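Local coordinates for putative DD-carboxypeptidase TP_0574 (Treponema pallidum, PDB 1O75), which binds penicillin and shows zinc-stimulated carboxypeptidase activity on synthetic depsipeptides, possibly lowering the cross-linking of the spirochaete's peptidoglycan, at residues F255-Y269 and F305-A319. The protein carries 2 engineered substitutions. Numbering follows the deposited sequence.
Sequences FNTVRYDYYGDDASY and FKGSGPGYYRLTLIA. With XE (xenon), chain F.
Tyr262 lays one face against the ring of Tyr313 in an offset stack, centroids 4.5 Å apart and planes at 22°. With CG anti to the backbone N (chi1 -179°), the Tyr262 ring reaches over the neighbouring strand to the 307-310 loop, where its OH donates to Pro310 O at 2.6 Å from above the carbonyl plane. The Tyr313 hydroxyl bonds Gly309 O, so both phenols hold that loop. On the same face of the sheet Tyr260 meets Leu315 CD2 through CD1 and Phe305 CE1 through CD2; xenon sits over that ring, 3.5 Å from Tyr260 CZ, and Tyr260 OH bonds Gly297 O. The other face is more polar: the Tyr269 ring lies nearly parallel to the Arg314 guanidinium, 12° apart, and Tyr269 OH donates to Tyr313 O. Arg314 NE forms a salt bridge with Asp328, and Asp261 OD1 takes Arg259 NE in another and a hydrogen bond from Ser275. Ala267 CA stands 3.5 Å over the centre of the Tyr312 ring, a CH-pi contact. Strands 255-262 and 311-319 are the central antiparallel pair of a four-stranded sheet; a classic beta bulge puts Asn256 and Thr257 opposite Ile318, whose O takes both N-H groups. One face is thus largely apolar, its tyrosine hydroxyls bonded to backbone carbonyls and xenon lodged against Tyr260, while around Arg259, Asp261, Arg314 and Thr316 the other carries charges and a water joining Asp261 OD2, Arg314 O and Thr316 OG1.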
ATOM      1  N   PHE B 255     -15.311   9.506 -11.530  1.00 27.32           N
ATOM      2  CA  PHE B 255     -14.433   9.067 -12.617  1.00 26.36           C
ATOM      3  C   PHE B 255     -15.150   8.206 -13.640  1.00 25.92           C
ATOM      4  O   PHE B 255     -15.870   7.261 -13.297  1.00 23.91           O
ATOM      5  CB  PHE B 255     -13.260   8.260 -12.062  1.00 25.08           C
ATOM      6  CG  PHE B 255     -12.367   7.681 -13.128  1.00 25.06           C
ATOM      7  CD1 PHE B 255     -11.357   8.457 -13.708  1.00 24.54           C
ATOM      8  CD2 PHE B 255     -12.511   6.351 -13.523  1.00 26.56           C
ATOM      9  CE1 PHE B 255     -10.496   7.907 -14.662  1.00 25.07           C
ATOM     10  CE2 PHE B 255     -11.655   5.785 -14.482  1.00 28.13           C
ATOM     11  CZ  PHE B 255     -10.638   6.574 -15.049  1.00 26.45           C
ATOM     12  N   ASN B 256     -14.907   8.495 -14.914  1.00 25.91           N
ATOM     13  CA  ASN B 256     -15.521   7.706 -15.963  1.00 23.84           C
ATOM     14  C   ASN B 256     -14.534   6.852 -16.765  1.00 23.80           C
ATOM     15  O   ASN B 256     -14.636   5.623 -16.795  1.00 23.99           O
ATOM     16  CB  ASN B 256     -16.257   8.619 -16.945  1.00 25.89           C
ATOM     17  CG  ASN B 256     -17.692   8.881 -16.544  1.00 29.38           C
ATOM     18  OD1 ASN B 256     -18.326   8.027 -15.956  1.00 29.37           O
ATOM     19  ND2 ASN B 256     -18.220  10.056 -16.897  1.00 28.96           N
ATOM     20  N   THR B 257     -13.565   7.502 -17.411  1.00 23.37           N
ATOM     21  CA  THR B 257     -12.673   6.746 -18.280  1.00 22.02           C
ATOM     22  C   THR B 257     -11.363   7.462 -18.605  1.00 23.76           C
ATOM     23  O   THR B 257     -11.076   8.547 -18.061  1.00 22.99           O
ATOM     24  CB  THR B 257     -13.482   6.388 -19.564  1.00 23.83           C
ATOM     25  OG1 THR B 257     -12.771   5.429 -20.355  1.00 25.79           O
ATOM     26  CG2 THR B 257     -13.789   7.669 -20.398  1.00 25.59           C
ATOM     27  N   VAL B 258     -10.552   6.840 -19.470  1.00 23.40           N
ATOM     28  CA  VAL B 258      -9.269   7.412 -19.864  1.00 22.67           C
ATOM     29  C   VAL B 258      -9.048   7.255 -21.361  1.00 23.73           C
ATOM     30  O   VAL B 258      -9.311   6.189 -21.934  1.00 25.83           O
ATOM     31  CB  VAL B 258      -8.059   6.689 -19.199  1.00 24.81           C
ATOM     32  CG1 VAL B 258      -6.776   7.543 -19.369  1.00 21.81           C
ATOM     33  CG2 VAL B 258      -8.329   6.425 -17.757  1.00 28.07           C
ATOM     34  N   ARG B 259      -8.546   8.310 -21.988  1.00 24.50           N
ATOM     35  CA  ARG B 259      -8.226   8.256 -23.405  1.00 22.05           C
ATOM     36  C   ARG B 259      -6.716   8.098 -23.515  1.00 21.29           C
ATOM     37  O   ARG B 259      -5.963   8.750 -22.786  1.00 23.87           O
ATOM     38  CB  ARG B 259      -8.631   9.550 -24.099  1.00 23.90           C
ATOM     39  CG  ARG B 259      -8.332   9.539 -25.616  1.00 25.03           C
ATOM     40  CD  ARG B 259      -8.467  10.964 -26.192  1.00 29.00           C
ATOM     41  NE  ARG B 259      -8.214  10.996 -27.627  1.00 29.80           N
ATOM     42  CZ  ARG B 259      -9.172  10.983 -28.548  1.00 33.82           C
ATOM     43  NH1 ARG B 259     -10.440  10.939 -28.175  1.00 34.65           N
ATOM     44  NH2 ARG B 259      -8.862  11.018 -29.840  1.00 32.99           N
ATOM     45  N   TYR B 260      -6.257   7.224 -24.396  1.00 22.37           N
ATOM     46  CA  TYR B 260      -4.811   7.087 -24.606  1.00 22.70           C
ATOM     47  C   TYR B 260      -4.492   7.720 -25.985  1.00 25.10           C
ATOM     48  O   TYR B 260      -5.100   7.326 -26.983  1.00 24.00           O
ATOM     49  CB  TYR B 260      -4.375   5.607 -24.689  1.00 23.43           C
ATOM     50  CG  TYR B 260      -4.502   4.792 -23.399  1.00 26.04           C
ATOM     51  CD1 TYR B 260      -4.756   5.417 -22.172  1.00 24.31           C
ATOM     52  CD2 TYR B 260      -4.343   3.398 -23.417  1.00 23.72           C
ATOM     53  CE1 TYR B 260      -4.851   4.671 -20.978  1.00 24.17           C
ATOM     54  CE2 TYR B 260      -4.433   2.634 -22.230  1.00 24.73           C
ATOM     55  CZ  TYR B 260      -4.686   3.283 -21.018  1.00 27.60           C
ATOM     56  OH  TYR B 260      -4.765   2.545 -19.855  1.00 25.82           O
ATOM     57  N   ASP B 261      -3.571   8.682 -26.038  1.00 24.93           N
ATOM     58  CA  ASP B 261      -3.133   9.242 -27.328  1.00 26.66           C
ATOM     59  C   ASP B 261      -1.672   8.769 -27.441  1.00 27.37           C
ATOM     60  O   ASP B 261      -0.874   8.958 -26.516  1.00 27.91           O
ATOM     61  CB  ASP B 261      -3.186  10.772 -27.366  1.00 26.61           C
ATOM     62  CG  ASP B 261      -4.592  11.304 -27.463  1.00 26.62           C
ATOM     63  OD1 ASP B 261      -5.425  10.701 -28.168  1.00 29.04           O
ATOM     64  OD2 ASP B 261      -4.863  12.337 -26.851  1.00 32.43           O
ATOM     65  N   TYR B 262      -1.343   8.165 -28.580  1.00 26.06           N
ATOM     66  CA  TYR B 262      -0.018   7.583 -28.827  1.00 26.10           C
ATOM     67  C   TYR B 262       0.790   8.391 -29.845  1.00 27.00           C
ATOM     68  O   TYR B 262       0.333   8.620 -30.971  1.00 25.58           O
ATOM     69  CB  TYR B 262      -0.220   6.156 -29.340  1.00 25.83           C
ATOM     70  CG  TYR B 262       1.036   5.373 -29.641  1.00 24.32           C
ATOM     71  CD1 TYR B 262       2.121   5.403 -28.776  1.00 25.17           C
ATOM     72  CD2 TYR B 262       1.106   4.533 -30.766  1.00 26.47           C
ATOM     73  CE1 TYR B 262       3.252   4.609 -29.008  1.00 26.02           C
ATOM     74  CE2 TYR B 262       2.229   3.735 -31.011  1.00 25.09           C
ATOM     75  CZ  TYR B 262       3.294   3.782 -30.128  1.00 28.14           C
ATOM     76  OH  TYR B 262       4.418   3.012 -30.348  1.00 30.09           O
ATOM     77  N   TYR B 263       1.992   8.787 -29.438  1.00 27.55           N
ATOM     78  CA  TYR B 263       2.875   9.584 -30.281  1.00 28.07           C
ATOM     79  C   TYR B 263       4.066   8.805 -30.826  1.00 29.33           C
ATOM     80  O   TYR B 263       5.046   9.396 -31.314  1.00 30.74           O
ATOM     81  CB  TYR B 263       3.337  10.817 -29.495  1.00 25.36           C
ATOM     82  CG  TYR B 263       2.243  11.873 -29.379  1.00 27.66           C
ATOM     83  CD1 TYR B 263       1.199  11.748 -28.453  1.00 28.59           C
ATOM     84  CD2 TYR B 263       2.215  12.967 -30.249  1.00 24.70           C
ATOM     85  CE1 TYR B 263       0.139  12.700 -28.406  1.00 27.06           C
ATOM     86  CE2 TYR B 263       1.171  13.915 -30.215  1.00 25.88           C
ATOM     87  CZ  TYR B 263       0.136  13.775 -29.303  1.00 27.29           C
ATOM     88  OH  TYR B 263      -0.933  14.673 -29.350  1.00 26.87           O
ATOM     89  N   GLY B 264       3.973   7.476 -30.779  1.00 30.14           N
ATOM     90  CA  GLY B 264       5.065   6.656 -31.280  1.00 31.54           C
ATOM     91  C   GLY B 264       6.381   7.010 -30.618  1.00 32.25           C
ATOM     92  O   GLY B 264       6.455   7.146 -29.390  1.00 31.07           O
ATOM     93  N   ASP B 265       7.440   7.168 -31.405  0.57 32.35           N
ATOM     94  CA  ASP B 265       8.727   7.505 -30.802  0.57 33.17           C
ATOM     95  C   ASP B 265       8.966   9.014 -30.722  0.57 33.05           C
ATOM     96  O   ASP B 265      10.060   9.447 -30.362  0.57 32.76           O
ATOM     97  CB  ASP B 265       9.882   6.849 -31.569  0.57 35.27           C
ATOM     98  CG  ASP B 265       9.766   5.330 -31.633  0.57 38.75           C
ATOM     99  OD1 ASP B 265       9.437   4.693 -30.606  0.57 42.16           O
ATOM    100  OD2 ASP B 265      10.019   4.770 -32.718  0.57 40.32           O
ATOM    101  N   ASP B 266       7.950   9.812 -31.042  1.00 31.13           N
ATOM    102  CA  ASP B 266       8.100  11.270 -30.996  1.00 30.51           C
ATOM    103  C   ASP B 266       8.054  11.886 -29.590  1.00 29.83           C
ATOM    104  O   ASP B 266       6.985  12.232 -29.071  1.00 29.19           O
ATOM    105  CB  ASP B 266       7.059  11.956 -31.899  1.00 30.03           C
ATOM    106  CG  ASP B 266       7.150  13.485 -31.850  1.00 30.51           C
ATOM    107  OD1 ASP B 266       8.202  14.013 -31.440  1.00 30.47           O
ATOM    108  OD2 ASP B 266       6.168  14.161 -32.218  1.00 32.25           O
ATOM    109  N   ALA B 267       9.231  12.038 -28.993  1.00 27.98           N
ATOM    110  CA  ALA B 267       9.371  12.605 -27.653  1.00 29.34           C
ATOM    111  C   ALA B 267       8.872  14.040 -27.550  1.00 29.39           C
ATOM    112  O   ALA B 267       8.639  14.534 -26.444  1.00 29.14           O
ATOM    113  CB  ALA B 267      10.827  12.544 -27.207  1.00 31.40           C
ATOM    114  N   SER B 268       8.685  14.714 -28.685  1.00 29.94           N
ATOM    115  CA  SER B 268       8.197  16.095 -28.620  1.00 30.12           C
ATOM    116  C   SER B 268       6.671  16.196 -28.577  1.00 27.93           C
ATOM    117  O   SER B 268       6.139  17.288 -28.485  1.00 26.16           O
ATOM    118  CB  SER B 268       8.716  16.913 -29.816  1.00 31.64           C
ATOM    119  OG  SER B 268       8.058  16.541 -31.025  1.00 32.65           O
ATOM    120  N   TYR B 269       5.968  15.066 -28.653  1.00 25.28           N
ATOM    121  CA  TYR B 269       4.504  15.079 -28.642  1.00 25.97           C
ATOM    122  C   TYR B 269       3.901  16.004 -29.725  1.00 26.55           C
ATOM    123  O   TYR B 269       2.951  16.775 -29.492  1.00 26.63           O
ATOM    124  CB  TYR B 269       3.974  15.460 -27.246  1.00 24.58           C
ATOM    125  CG  TYR B 269       4.124  14.337 -26.225  1.00 26.69           C
ATOM    126  CD1 TYR B 269       5.342  14.103 -25.587  1.00 28.65           C
ATOM    127  CD2 TYR B 269       3.048  13.482 -25.930  1.00 27.19           C
ATOM    128  CE1 TYR B 269       5.496  13.041 -24.660  1.00 27.59           C
ATOM    129  CE2 TYR B 269       3.185  12.420 -25.022  1.00 27.66           C
ATOM    130  CZ  TYR B 269       4.417  12.212 -24.384  1.00 29.19           C
ATOM    131  OH  TYR B 269       4.552  11.211 -23.438  1.00 27.21           O
ATOM    132  N   PHE B 305      -6.293  -1.830 -28.883  1.00 24.41           N
ATOM    133  CA  PHE B 305      -5.011  -1.112 -28.900  1.00 25.91           C
ATOM    134  C   PHE B 305      -4.172  -1.506 -30.133  1.00 25.76           C
ATOM    135  O   PHE B 305      -2.959  -1.313 -30.170  1.00 28.18           O
ATOM    136  CB  PHE B 305      -4.209  -1.394 -27.612  1.00 23.71           C
ATOM    137  CG  PHE B 305      -4.933  -0.974 -26.352  1.00 23.64           C
ATOM    138  CD1 PHE B 305      -5.513   0.280 -26.272  1.00 20.53           C
ATOM    139  CD2 PHE B 305      -5.044  -1.841 -25.259  1.00 24.63           C
ATOM    140  CE1 PHE B 305      -6.214   0.682 -25.115  1.00 24.61           C
ATOM    141  CE2 PHE B 305      -5.736  -1.459 -24.088  1.00 25.99           C
ATOM    142  CZ  PHE B 305      -6.326  -0.198 -24.015  1.00 24.28           C
ATOM    143  N   LYS B 306      -4.840  -2.049 -31.137  1.00 28.47           N
ATOM    144  CA  LYS B 306      -4.160  -2.496 -32.348  1.00 33.06           C
ATOM    145  C   LYS B 306      -3.256  -1.405 -32.925  1.00 31.79           C
ATOM    146  O   LYS B 306      -3.719  -0.305 -33.201  1.00 31.76           O
ATOM    147  CB  LYS B 306      -5.198  -2.911 -33.402  1.00 33.83           C
ATOM    148  CG  LYS B 306      -4.563  -3.535 -34.635  1.00 40.57           C
ATOM    149  CD  LYS B 306      -5.592  -3.891 -35.709  1.00 43.10           C
ATOM    150  CE  LYS B 306      -4.877  -4.301 -36.997  1.00 47.82           C
ATOM    151  NZ  LYS B 306      -5.811  -4.895 -37.998  1.00 48.45           N
ATOM    152  N   GLY B 307      -1.971  -1.717 -33.075  1.00 32.95           N
ATOM    153  CA  GLY B 307      -1.024  -0.769 -33.636  1.00 32.78           C
ATOM    154  C   GLY B 307      -0.225  -0.019 -32.590  1.00 32.89           C
ATOM    155  O   GLY B 307       0.707   0.717 -32.921  1.00 31.60           O
ATOM    156  N   SER B 308      -0.578  -0.201 -31.321  1.00 30.08           N
ATOM    157  CA  SER B 308       0.121   0.500 -30.258  1.00 29.43           C
ATOM    158  C   SER B 308       1.417  -0.223 -30.016  1.00 28.97           C
ATOM    159  O   SER B 308       1.594  -1.330 -30.479  1.00 31.03           O
ATOM    160  CB  SER B 308      -0.705   0.465 -28.977  1.00 29.82           C
ATOM    161  OG  SER B 308      -0.848  -0.881 -28.559  1.00 27.92           O
ATOM    162  N   GLY B 309       2.318   0.394 -29.272  1.00 29.89           N
ATOM    163  CA  GLY B 309       3.575  -0.247 -28.957  1.00 28.77           C
ATOM    164  C   GLY B 309       4.343   0.664 -28.038  1.00 28.20           C
ATOM    165  O   GLY B 309       3.811   1.689 -27.615  1.00 30.51           O
ATOM    166  N   PRO B 310       5.590   0.329 -27.700  1.00 28.49           N
ATOM    167  CA  PRO B 310       6.381   1.181 -26.819  1.00 28.01           C
ATOM    168  C   PRO B 310       6.476   2.607 -27.399  1.00 28.52           C
ATOM    169  O   PRO B 310       6.355   2.803 -28.608  1.00 30.18           O
ATOM    170  CB  PRO B 310       7.746   0.488 -26.793  1.00 29.79           C
ATOM    171  CG  PRO B 310       7.397  -0.970 -27.030  1.00 27.83           C
ATOM    172  CD  PRO B 310       6.357  -0.859 -28.129  1.00 29.01           C
ATOM    173  N   GLY B 311       6.695   3.591 -26.541  1.00 26.30           N
ATOM    174  CA  GLY B 311       6.775   4.955 -27.024  1.00 28.86           C
ATOM    175  C   GLY B 311       6.149   5.951 -26.055  1.00 27.42           C
ATOM    176  O   GLY B 311       5.995   5.665 -24.869  1.00 27.79           O
ATOM    177  N   TYR B 312       5.783   7.111 -26.588  1.00 26.00           N
ATOM    178  CA  TYR B 312       5.219   8.205 -25.818  1.00 23.96           C
ATOM    179  C   TYR B 312       3.719   8.254 -25.893  1.00 25.24           C
ATOM    180  O   TYR B 312       3.122   8.261 -26.993  1.00 24.14           O
ATOM    181  CB  TYR B 312       5.784   9.532 -26.320  1.00 25.38           C
ATOM    182  CG  TYR B 312       7.260   9.632 -26.104  1.00 25.89           C
ATOM    183  CD1 TYR B 312       7.778  10.166 -24.926  1.00 25.02           C
ATOM    184  CD2 TYR B 312       8.149   9.117 -27.051  1.00 26.79           C
ATOM    185  CE1 TYR B 312       9.150  10.186 -24.696  1.00 28.94           C
ATOM    186  CE2 TYR B 312       9.526   9.122 -26.823  1.00 29.43           C
ATOM    187  CZ  TYR B 312      10.013   9.653 -25.652  1.00 29.11           C
ATOM    188  OH  TYR B 312      11.364   9.611 -25.416  1.00 33.47           O
ATOM    189  N   TYR B 313       3.118   8.315 -24.709  1.00 24.26           N
ATOM    190  CA  TYR B 313       1.684   8.366 -24.597  1.00 24.29           C
ATOM    191  C   TYR B 313       1.242   9.590 -23.815  1.00 23.90           C
ATOM    192  O   TYR B 313       1.975  10.126 -22.986  1.00 24.00           O
ATOM    193  CB  TYR B 313       1.132   7.119 -23.881  1.00 21.86           C
ATOM    194  CG  TYR B 313       1.231   5.839 -24.674  1.00 24.30           C
ATOM    195  CD1 TYR B 313       2.436   5.138 -24.769  1.00 21.60           C
ATOM    196  CD2 TYR B 313       0.116   5.333 -25.337  1.00 22.29           C
ATOM    197  CE1 TYR B 313       2.513   3.949 -25.516  1.00 22.78           C
ATOM    198  CE2 TYR B 313       0.187   4.170 -26.074  1.00 25.21           C
ATOM    199  CZ  TYR B 313       1.385   3.479 -26.159  1.00 23.32           C
ATOM    200  OH  TYR B 313       1.409   2.312 -26.891  1.00 25.72           O
ATOM    201  N   ARG B 314       0.024  10.012 -24.096  1.00 23.70           N
ATOM    202  CA  ARG B 314      -0.587  11.124 -23.392  1.00 23.66           C
ATOM    203  C   ARG B 314      -1.889  10.519 -22.888  1.00 23.29           C
ATOM    204  O   ARG B 314      -2.702  10.057 -23.695  1.00 24.61           O
ATOM    205  CB  ARG B 314      -0.881  12.292 -24.344  1.00 25.48           C
ATOM    206  CG  ARG B 314      -1.750  13.376 -23.715  1.00 26.53           C
ATOM    207  CD  ARG B 314      -1.546  14.737 -24.407  1.00 28.70           C
ATOM    208  NE  ARG B 314      -0.208  15.271 -24.130  1.00 27.40           N
ATOM    209  CZ  ARG B 314       0.384  16.224 -24.841  1.00 28.45           C
ATOM    210  NH1 ARG B 314      -0.238  16.767 -25.893  1.00 26.17           N
ATOM    211  NH2 ARG B 314       1.599  16.632 -24.504  1.00 24.50           N
ATOM    212  N   LEU B 315      -2.071  10.512 -21.568  1.00 22.80           N
ATOM    213  CA  LEU B 315      -3.270   9.947 -20.939  1.00 24.37           C
ATOM    214  C   LEU B 315      -4.195  11.076 -20.500  1.00 22.72           C
ATOM    215  O   LEU B 315      -3.748  12.034 -19.883  1.00 24.30           O
ATOM    216  CB  LEU B 315      -2.881   9.133 -19.677  1.00 23.08           C
ATOM    217  CG  LEU B 315      -1.653   8.241 -19.793  1.00 25.55           C
ATOM    218  CD1 LEU B 315      -1.440   7.455 -18.500  1.00 26.49           C
ATOM    219  CD2 LEU B 315      -1.828   7.302 -20.970  1.00 24.31           C
ATOM    220  N   THR B 316      -5.478  10.956 -20.800  1.00 21.83           N
ATOM    221  CA  THR B 316      -6.413  11.980 -20.369  1.00 23.51           C
ATOM    222  C   THR B 316      -7.481  11.330 -19.478  1.00 21.57           C
ATOM    223  O   THR B 316      -8.274  10.541 -19.961  1.00 22.11           O
ATOM    224  CB  THR B 316      -7.096  12.659 -21.585  1.00 25.84           C
ATOM    225  OG1 THR B 316      -6.085  13.257 -22.410  1.00 25.33           O
ATOM    226  CG2 THR B 316      -8.073  13.773 -21.118  1.00 25.47           C
ATOM    227  N   LEU B 317      -7.489  11.681 -18.191  1.00 22.61           N
ATOM    228  CA  LEU B 317      -8.472  11.153 -17.226  1.00 23.09           C
ATOM    229  C   LEU B 317      -9.759  11.972 -17.347  1.00 22.54           C
ATOM    230  O   LEU B 317      -9.727  13.189 -17.242  1.00 23.15           O
ATOM    231  CB  LEU B 317      -7.931  11.299 -15.793  1.00 25.94           C
ATOM    232  CG  LEU B 317      -6.988  10.236 -15.221  1.00 30.17           C
ATOM    233  CD1 LEU B 317      -6.073   9.699 -16.250  1.00 32.61           C
ATOM    234  CD2 LEU B 317      -6.229  10.842 -14.055  1.00 31.26           C
ATOM    235  N   ILE B 318     -10.881  11.288 -17.519  1.00 24.45           N
ATOM    236  CA  ILE B 318     -12.177  11.916 -17.700  1.00 25.53           C
ATOM    237  C   ILE B 318     -13.123  11.613 -16.535  1.00 26.08           C
ATOM    238  O   ILE B 318     -13.448  10.453 -16.265  1.00 26.82           O
ATOM    239  CB  ILE B 318     -12.778  11.436 -19.030  1.00 24.60           C
ATOM    240  CG1 ILE B 318     -11.840  11.882 -20.181  1.00 25.84           C
ATOM    241  CG2 ILE B 318     -14.181  11.991 -19.202  1.00 24.51           C
ATOM    242  CD1 ILE B 318     -12.118  11.174 -21.484  1.00 25.24           C
ATOM    243  N   ALA B 319     -13.567  12.669 -15.864  1.00 26.53           N
ATOM    244  CA  ALA B 319     -14.429  12.533 -14.689  1.00 27.87           C
ATOM    245  C   ALA B 319     -15.482  13.643 -14.656  1.00 26.35           C
ATOM    246  O   ALA B 319     -15.182  14.782 -14.963  1.00 25.66           O
ATOM    247  CB  ALA B 319     -13.566  12.599 -13.415  1.00 27.40           C
TER
HETATM  248 XE    XE F1415      -1.236   3.238 -20.214  0.50 34.76          XE
HETATM  249  O   HOH W   1      -5.214  11.505 -24.034  1.00 26.80           O